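Local coordinates for protein exoglucanase A (Cellulomonas fimi, PDB 7CBD) that hydrolyses beta-1,4-glucosidic linkages of cellulose with inversion of anomeric configuration, releasing cellobiose from non-reducing chain ends, this chain being its family 6 catalytic domain, at residues L38-K41 against M42-V45; L117-Y120 against K121-I125; Q419-T422 against L423-A427. All blocks are in the same frame, centred on the assembly; numbering follows the deposited sequence.

Interaction 1. Residues L38-K41 against M42-V45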
loop_
_atom_site.group_PDB
_atom_site.type_symbol
_atom_site.label_atom_id
_atom_site.label_comp_id
_atom_site.label_asym_id
_atom_site.label_seq_id
_atom_site.Cartn_x
_atom_site.Cartn_y
_atom_site.Cartn_z
ATOM N N LEU A 38 -8.091 3.815 -24.429
ATOM C CA LEU A 38 -7.296 3.354 -23.301
ATOM C C LEU A 38 -6.154 4.320 -23.018
ATOM O O LEU A 38 -5.875 4.636 -21.854
ATOM C CB LEU A 38 -6.765 1.954 -23.597
ATOM C CG LEU A 38 -5.835 1.355 -22.548
ATOM C CD1 LEU A 38 -6.603 1.195 -21.243
ATOM C CD2 LEU A 38 -5.298 0.025 -23.046
ATOM N N ALA A 39 -5.499 4.819 -24.069
ATOM C CA ALA A 39 -4.463 5.832 -23.884
ATOM C C ALA A 39 -4.994 7.036 -23.116
ATOM O O ALA A 39 -4.306 7.575 -22.243
ATOM C CB ALA A 39 -3.900 6.260 -25.240
ATOM N N ALA A 40 -6.214 7.482 -23.438
ATOM C CA ALA A 40 -6.785 8.646 -22.763
ATOM C C ALA A 40 -6.998 8.380 -21.274
ATOM O O ALA A 40 -6.777 9.266 -20.435
ATOM C CB ALA A 40 -8.096 9.050 -23.445
ATOM N N LYS A 41 -7.438 7.166 -20.925
ATOM C CA LYS A 41 -7.588 6.811 -19.516
ATOM C C LYS A 41 -6.239 6.792 -18.806
ATOM O O LYS A 41 -6.117 7.269 -17.671
ATOM C CB LYS A 41 -8.246 5.439 -19.390
ATOM C CG LYS A 41 -9.702 5.373 -19.823
ATOM C CD LYS A 41 -10.184 3.932 -19.690
ATOM C CE LYS A 41 -11.685 3.787 -19.814
ATOM N NZ LYS A 41 -12.090 2.377 -19.536
ATOM N N MET A 42 -5.214 6.242 -19.463
ATOM C CA MET A 42 -3.876 6.262 -18.880
ATOM C C MET A 42 -3.405 7.690 -18.631
ATOM O O MET A 42 -2.805 7.975 -17.590
ATOM C CB MET A 42 -2.893 5.505 -19.772
ATOM C CG MET A 42 -3.183 4.021 -19.870
ATOM S SD MET A 42 -1.917 3.172 -20.836
ATOM C CE MET A 42 -2.331 1.462 -20.504
ATOM N N ARG A 43 -3.696 8.610 -19.558
ATOM C CA ARG A 43 -3.311 10.001 -19.336
ATOM C C ARG A 43 -3.974 10.575 -18.087
ATOM O O ARG A 43 -3.352 11.341 -17.346
ATOM C CB ARG A 43 -3.608 10.843 -20.575
ATOM C CG ARG A 43 -2.722 10.474 -21.763
ATOM C CD ARG A 43 -2.794 11.494 -22.886
ATOM N NE ARG A 43 -4.130 11.597 -23.469
ATOM C CZ ARG A 43 -4.541 10.922 -24.542
ATOM N NH1 ARG A 43 -3.734 10.064 -25.158
ATOM N NH2 ARG A 43 -5.774 11.102 -24.998
ATOM N N THR A 44 -5.230 10.202 -17.823
ATOM C CA THR A 44 -5.879 10.637 -16.586
ATOM C C THR A 44 -5.152 10.096 -15.362
ATOM O O THR A 44 -4.946 10.819 -14.380
ATOM C CB THR A 44 -7.337 10.182 -16.575
ATOM O OG1 THR A 44 -8.004 10.742 -17.706
ATOM C CG2 THR A 44 -8.038 10.632 -15.291
ATOM N N VAL A 45 -4.748 8.828 -15.406
ATOM C CA VAL A 45 -4.038 8.224 -14.281
ATOM C C VAL A 45 -2.756 8.989 -13.970
ATOM O O VAL A 45 -2.386 9.157 -12.799
ATOM C CB VAL A 45 -3.778 6.737 -14.579
ATOM C CG1 VAL A 45 -2.836 6.115 -13.551
ATOM C CG2 VAL A 45 -5.090 5.971 -14.628
#
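The carbonyls of Leu38 to Lys41 each accept the amide N-H four residues on, from Met42 N on Leu38 O (3.0 Å, N-H...O angle 166°) to Val45 N on Lys41 O (3.1 Å), an unbroken run of alpha-helical i to i+4 bonds. On the buried side the extended Met42 chain ends against Leu38, its CE lying 4.1 Å from Leu38 CG and about equally near CD2. Leu38 turns CG away from its own N (chi1 176°), which sets the isobutyl group beside the methionine. On another side Arg43, bent at chi3 (-63°), folds back along the helix and lays one face of its guanidinium over the backbone of Ala39 and Ala40. NH1 then sits 3.8 Å from Ala39 CB and NH2 3.5 Å from Ala40 CB, two small methyls that let the flat group lie close. The polar end is held from outside the helix, Arg43 NE giving a hydrogen bond to Thr434 O, while Thr44 OG1 bonds to Gly432 O and Thr434 OG1. These are the last two turns of helix 36-45, a partly buried helix whose Leu38, Met42 and Val45 pack on helices 417-425 and 19-30, while Arg43 and Thr44 bond to Gly432 and Thr434.

Interaction 2. Residues L117-Y120 against K121-I125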
loop_
_atom_site.group_PDB
_atom_site.type_symbol
_atom_site.label_atom_id
_atom_site.label_comp_id
_atom_site.label_asym_id
_atom_site.label_seq_id
_atom_site.Cartn_x
_atom_site.Cartn_y
_atom_site.Cartn_z
ATOM N N LEU A 117 21.109 -3.258 11.462
ATOM C CA LEU A 117 20.387 -2.209 12.178
ATOM C C LEU A 117 21.204 -0.926 12.266
ATOM O O LEU A 117 20.656 0.168 12.121
ATOM C CB LEU A 117 19.989 -2.692 13.570
ATOM C CG LEU A 117 19.233 -1.670 14.427
ATOM C CD1 LEU A 117 17.856 -1.370 13.839
ATOM C CD2 LEU A 117 19.127 -2.163 15.872
ATOM N N ALA A 118 22.511 -1.033 12.511
ATOM C CA ALA A 118 23.325 0.178 12.568
ATOM C C ALA A 118 23.299 0.913 11.231
ATOM O O ALA A 118 23.260 2.148 11.192
ATOM C CB ALA A 118 24.750 -0.157 13.009
ATOM N N ARG A 119 23.295 0.170 10.122
ATOM C CA ARG A 119 23.209 0.796 8.806
ATOM C C ARG A 119 21.826 1.391 8.562
ATOM O O ARG A 119 21.701 2.464 7.960
ATOM C CB ARG A 119 23.532 -0.241 7.733
ATOM C CG ARG A 119 23.840 0.328 6.369
ATOM C CD ARG A 119 24.707 -0.643 5.582
ATOM N NE ARG A 119 25.015 -1.826 6.384
ATOM C CZ ARG A 119 25.436 -2.991 5.901
ATOM N NH1 ARG A 119 25.618 -3.158 4.598
ATOM N NH2 ARG A 119 25.675 -3.994 6.731
ATOM N N TYR A 120 20.776 0.701 9.006
ATOM C CA TYR A 120 19.429 1.258 8.902
ATOM C C TYR A 120 19.349 2.618 9.584
ATOM O O TYR A 120 18.801 3.577 9.033
ATOM C CB TYR A 120 18.436 0.300 9.548
ATOM C CG TYR A 120 16.989 0.745 9.475
ATOM C CD1 TYR A 120 16.274 0.652 8.280
ATOM C CD2 TYR A 120 16.323 1.217 10.606
ATOM C CE1 TYR A 120 14.943 1.023 8.210
ATOM C CE2 TYR A 120 14.984 1.603 10.544
ATOM C CZ TYR A 120 14.303 1.495 9.343
ATOM O OH TYR A 120 12.986 1.862 9.278
ATOM N N LYS A 121 19.920 2.723 10.781
ATOM C CA LYS A 121 19.865 3.978 11.516
ATOM C C LYS A 121 20.706 5.055 10.840
ATOM O O LYS A 121 20.218 6.157 10.572
ATOM C CB LYS A 121 20.333 3.764 12.957
ATOM C CG LYS A 121 19.432 2.881 13.797
ATOM C CD LYS A 121 20.012 2.690 15.185
ATOM C CE LYS A 121 19.107 1.851 16.073
ATOM N NZ LYS A 121 19.771 1.583 17.378
ATOM N N SER A 122 21.972 4.752 10.547
ATOM C CA SER A 122 22.927 5.784 10.165
ATOM C C SER A 122 22.920 6.105 8.678
ATOM O O SER A 122 23.185 7.253 8.305
ATOM C CB SER A 122 24.341 5.382 10.597
ATOM O OG SER A 122 24.851 4.351 9.772
ATOM N N GLU A 123 22.637 5.124 7.820
ATOM C CA GLU A 123 22.706 5.308 6.378
ATOM C C GLU A 123 21.348 5.348 5.701
ATOM O O GLU A 123 21.277 5.665 4.506
ATOM C CB GLU A 123 23.558 4.202 5.730
ATOM C CG GLU A 123 25.020 4.213 6.142
ATOM C CD GLU A 123 25.772 2.956 5.705
ATOM O OE1 GLU A 123 25.507 2.448 4.591
ATOM O OE2 GLU A 123 26.620 2.466 6.488
ATOM N N TYR A 124 20.273 5.036 6.421
ATOM C CA TYR A 124 18.935 5.087 5.843
ATOM C C TYR A 124 18.075 6.121 6.566
ATOM O O TYR A 124 17.740 7.155 5.977
ATOM C CB TYR A 124 18.313 3.684 5.807
ATOM C CG TYR A 124 16.943 3.680 5.177
ATOM C CD1 TYR A 124 16.787 3.747 3.793
ATOM C CD2 TYR A 124 15.802 3.636 5.968
ATOM C CE1 TYR A 124 15.512 3.780 3.212
ATOM C CE2 TYR A 124 14.530 3.668 5.400
ATOM C CZ TYR A 124 14.393 3.739 4.025
ATOM O OH TYR A 124 13.132 3.776 3.473
ATOM N N ILE A 125 17.727 5.897 7.835
ATOM C CA ILE A 125 16.862 6.847 8.533
ATOM C C ILE A 125 17.545 8.204 8.691
ATOM O O ILE A 125 16.942 9.251 8.429
ATOM C CB ILE A 125 16.380 6.283 9.883
ATOM C CG1 ILE A 125 15.497 5.044 9.686
ATOM C CG2 ILE A 125 15.631 7.358 10.667
ATOM C CD1 ILE A 125 14.243 5.274 8.869
#
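A wider, pi-type turn within helix 114-132 defines this contact: Tyr120 O takes Ile125 N, five residues on, at 2.8 Å and nearly straight (174°), while its bond from Tyr124 N is weak. Before the widening the helix is regular, with Lys121 N on Leu117 O and Glu123 N on Arg119 O. Ala118 O accepts twice, from Ser122 N at 3.0 Å and Ser122 OG at 3.1 Å, the two donors coming from opposite faces of the carbonyl plane. The five-residue spacing brings Ile125 over the face of the Tyr120 ring in a CH-pi contact, CG1 standing 3.9 Å from the ring centroid, with CD1 reaching on toward CZ and OH. Tyr120 and Tyr124 both hold CG opposite their own N (chi1 -178° in each), which sends the two rings off the same side of the helix, near parallel (planes 23° apart) but slid until they barely overlap; Tyr120 CE1 meets Tyr124 CD2 at 3.5 Å. Tyr120 OH is hydrogen-bonded to Glu147, and Tyr124 OH to Met54 O and Tyr94 N. Replacing Tyr120 by an alanine would probably leave Ile125 CG1 and Tyr124 CD2 without their aromatic neighbour and Glu147 without its hydroxyl partner. On the flank facing helix 161-182 the extended Lys121 chain lays CE against Leu117 CG (3.9 Å). Inward, Tyr120, Tyr124 and Ile125 rest on Ile93 of the parallel strand 87-93, and at the flank Leu117, Lys121 and Ile125 meet helix 161-182.

Interaction 3. Residues Q419-T422 against L423-A427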
loop_
_atom_site.group_PDB
_atom_site.type_symbol
_atom_site.label_atom_id
_atom_site.label_comp_id
_atom_site.label_asym_id
_atom_site.label_seq_id
_atom_site.Cartn_x
_atom_site.Cartn_y
_atom_site.Cartn_z
ATOM N N GLN A 419 0.493 -5.563 -16.861
ATOM C CA GLN A 419 -0.228 -5.333 -15.621
ATOM C C GLN A 419 -0.868 -3.953 -15.609
ATOM O O GLN A 419 -2.019 -3.805 -15.186
ATOM C CB GLN A 419 0.721 -5.492 -14.442
ATOM C CG GLN A 419 0.054 -5.296 -13.100
ATOM C CD GLN A 419 1.056 -5.318 -11.975
ATOM O OE1 GLN A 419 1.968 -4.494 -11.937
ATOM N NE2 GLN A 419 0.913 -6.278 -11.060
ATOM N N PHE A 420 -0.153 -2.930 -16.089
ATOM C CA PHE A 420 -0.749 -1.599 -16.112
ATOM C C PHE A 420 -1.943 -1.541 -17.055
ATOM O O PHE A 420 -2.946 -0.893 -16.743
ATOM C CB PHE A 420 0.272 -0.526 -16.471
ATOM C CG PHE A 420 -0.249 0.875 -16.288
ATOM C CD1 PHE A 420 -0.588 1.349 -15.025
ATOM C CD2 PHE A 420 -0.417 1.717 -17.372
ATOM C CE1 PHE A 420 -1.066 2.628 -14.850
ATOM C CE2 PHE A 420 -0.897 3.007 -17.196
ATOM C CZ PHE A 420 -1.219 3.460 -15.937
ATOM N N VAL A 421 -1.858 -2.209 -18.209
ATOM C CA VAL A 421 -3.007 -2.278 -19.108
ATOM C C VAL A 421 -4.217 -2.845 -18.373
ATOM O O VAL A 421 -5.317 -2.278 -18.412
ATOM C CB VAL A 421 -2.652 -3.099 -20.359
ATOM C CG1 VAL A 421 -3.904 -3.474 -21.141
ATOM C CG2 VAL A 421 -1.686 -2.328 -21.235
ATOM N N THR A 422 -4.023 -3.973 -17.682
ATOM C CA THR A 422 -5.118 -4.596 -16.943
ATOM C C THR A 422 -5.606 -3.700 -15.811
ATOM O O THR A 422 -6.817 -3.571 -15.593
ATOM C CB THR A 422 -4.656 -5.946 -16.402
ATOM O OG1 THR A 422 -4.368 -6.808 -17.505
ATOM C CG2 THR A 422 -5.725 -6.588 -15.527
ATOM N N LEU A 423 -4.675 -3.067 -15.084
ATOM C CA LEU A 423 -5.052 -2.197 -13.973
ATOM C C LEU A 423 -5.969 -1.075 -14.436
ATOM O O LEU A 423 -6.927 -0.719 -13.739
ATOM C CB LEU A 423 -3.808 -1.604 -13.318
ATOM C CG LEU A 423 -3.045 -2.526 -12.370
ATOM C CD1 LEU A 423 -1.710 -1.894 -12.013
ATOM C CD2 LEU A 423 -3.862 -2.808 -11.115
ATOM N N VAL A 424 -5.688 -0.499 -15.609
ATOM C CA VAL A 424 -6.513 0.590 -16.124
ATOM C C VAL A 424 -7.832 0.058 -16.675
ATOM O O VAL A 424 -8.907 0.590 -16.375
ATOM C CB VAL A 424 -5.724 1.407 -17.163
ATOM C CG1 VAL A 424 -6.602 2.491 -17.780
ATOM C CG2 VAL A 424 -4.497 2.026 -16.521
ATOM N N LYS A 425 -7.773 -1.015 -17.471
ATOM C CA LYS A 425 -8.995 -1.612 -18.006
ATOM C C LYS A 425 -9.949 -2.014 -16.892
ATOM O O LYS A 425 -11.169 -1.898 -17.036
ATOM C CB LYS A 425 -8.653 -2.844 -18.835
ATOM C CG LYS A 425 -8.047 -2.556 -20.187
ATOM C CD LYS A 425 -7.744 -3.883 -20.874
ATOM C CE LYS A 425 -7.639 -3.750 -22.367
ATOM N NZ LYS A 425 -6.551 -2.842 -22.765
ATOM N N ASN A 426 -9.410 -2.511 -15.778
ATOM C CA ASN A 426 -10.223 -3.070 -14.707
ATOM C C ASN A 426 -10.448 -2.092 -13.566
ATOM O O ASN A 426 -10.806 -2.508 -12.460
ATOM C CB ASN A 426 -9.614 -4.375 -14.191
ATOM C CG ASN A 426 -9.764 -5.515 -15.178
ATOM O OD1 ASN A 426 -10.337 -5.347 -16.255
ATOM N ND2 ASN A 426 -9.249 -6.686 -14.816
ATOM N N ALA A 427 -10.263 -0.802 -13.809
ATOM C CA ALA A 427 -10.441 0.173 -12.745
ATOM C C ALA A 427 -11.891 0.208 -12.278
ATOM O O ALA A 427 -12.825 0.064 -13.073
ATOM C CB ALA A 427 -10.032 1.555 -13.234
#
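Val424 CB stands 3.6 Å from Phe420 O, the carbonyl that receives Val424 N in a regular helical bond, and from there the side chain forks. With CG1 opposite the backbone N (chi1 176°), CG2 falls beside that N and comes over one face of the Phe420 ring: it lies 3.8 Å from the centroid, only 17° off the normal, with CZ its nearest ring atom at 3.6 Å. CG1 points the other way, to Leu38 and Lys41 of helix 36-45. Alongside, Lys425 runs with Val421 and turns at chi4 (61°), which brings NZ back to 3.2 Å from Val421 CG1. Leu423 likewise runs alongside Gln419, CD1 lying 4.0 Å from Gln419 CG. The helix ends here: Asn426 N still reaches Thr422 O (2.8 Å), but Asn426 has left helical angles, and its ND2 bonds to Gly339 O while Gln419 NE2 bonds to Asn336 OD1. Across the contact, then, the side chains meet through carbon contacts, one CH-pi interaction, and nitrogens of Lys425 and Asn426 lying against methyl groups; the direct hydrogen bonds between the segments are those of the backbone, consistent with a helix end fixed by these and by amide bonds to neighbouring loops.

Overall arrangement
Interactions 1 and 3 are neighbours, their centres about 10 Å apart: helices 36-45 and 417-425, far apart in sequence, pack through Met42 CG on Phe420 CE2 (3.7 Å) and Leu38 CD1 on Val424 CG1 (3.7 Å). The Phe420 ring is thus also met by Met42 from helix 36-45. Interaction 2 stands apart, its centre about 40 Å from that of interaction 1 and 37 Å from that of interaction 3, across the chain's centre from the latter. Interaction 3 comes near the active site: the Gln419 side chain is about 5 Å from that of Asp371, the predicted nucleophile. Interactions 1 and 2 lie away from the predicted catalytic residues.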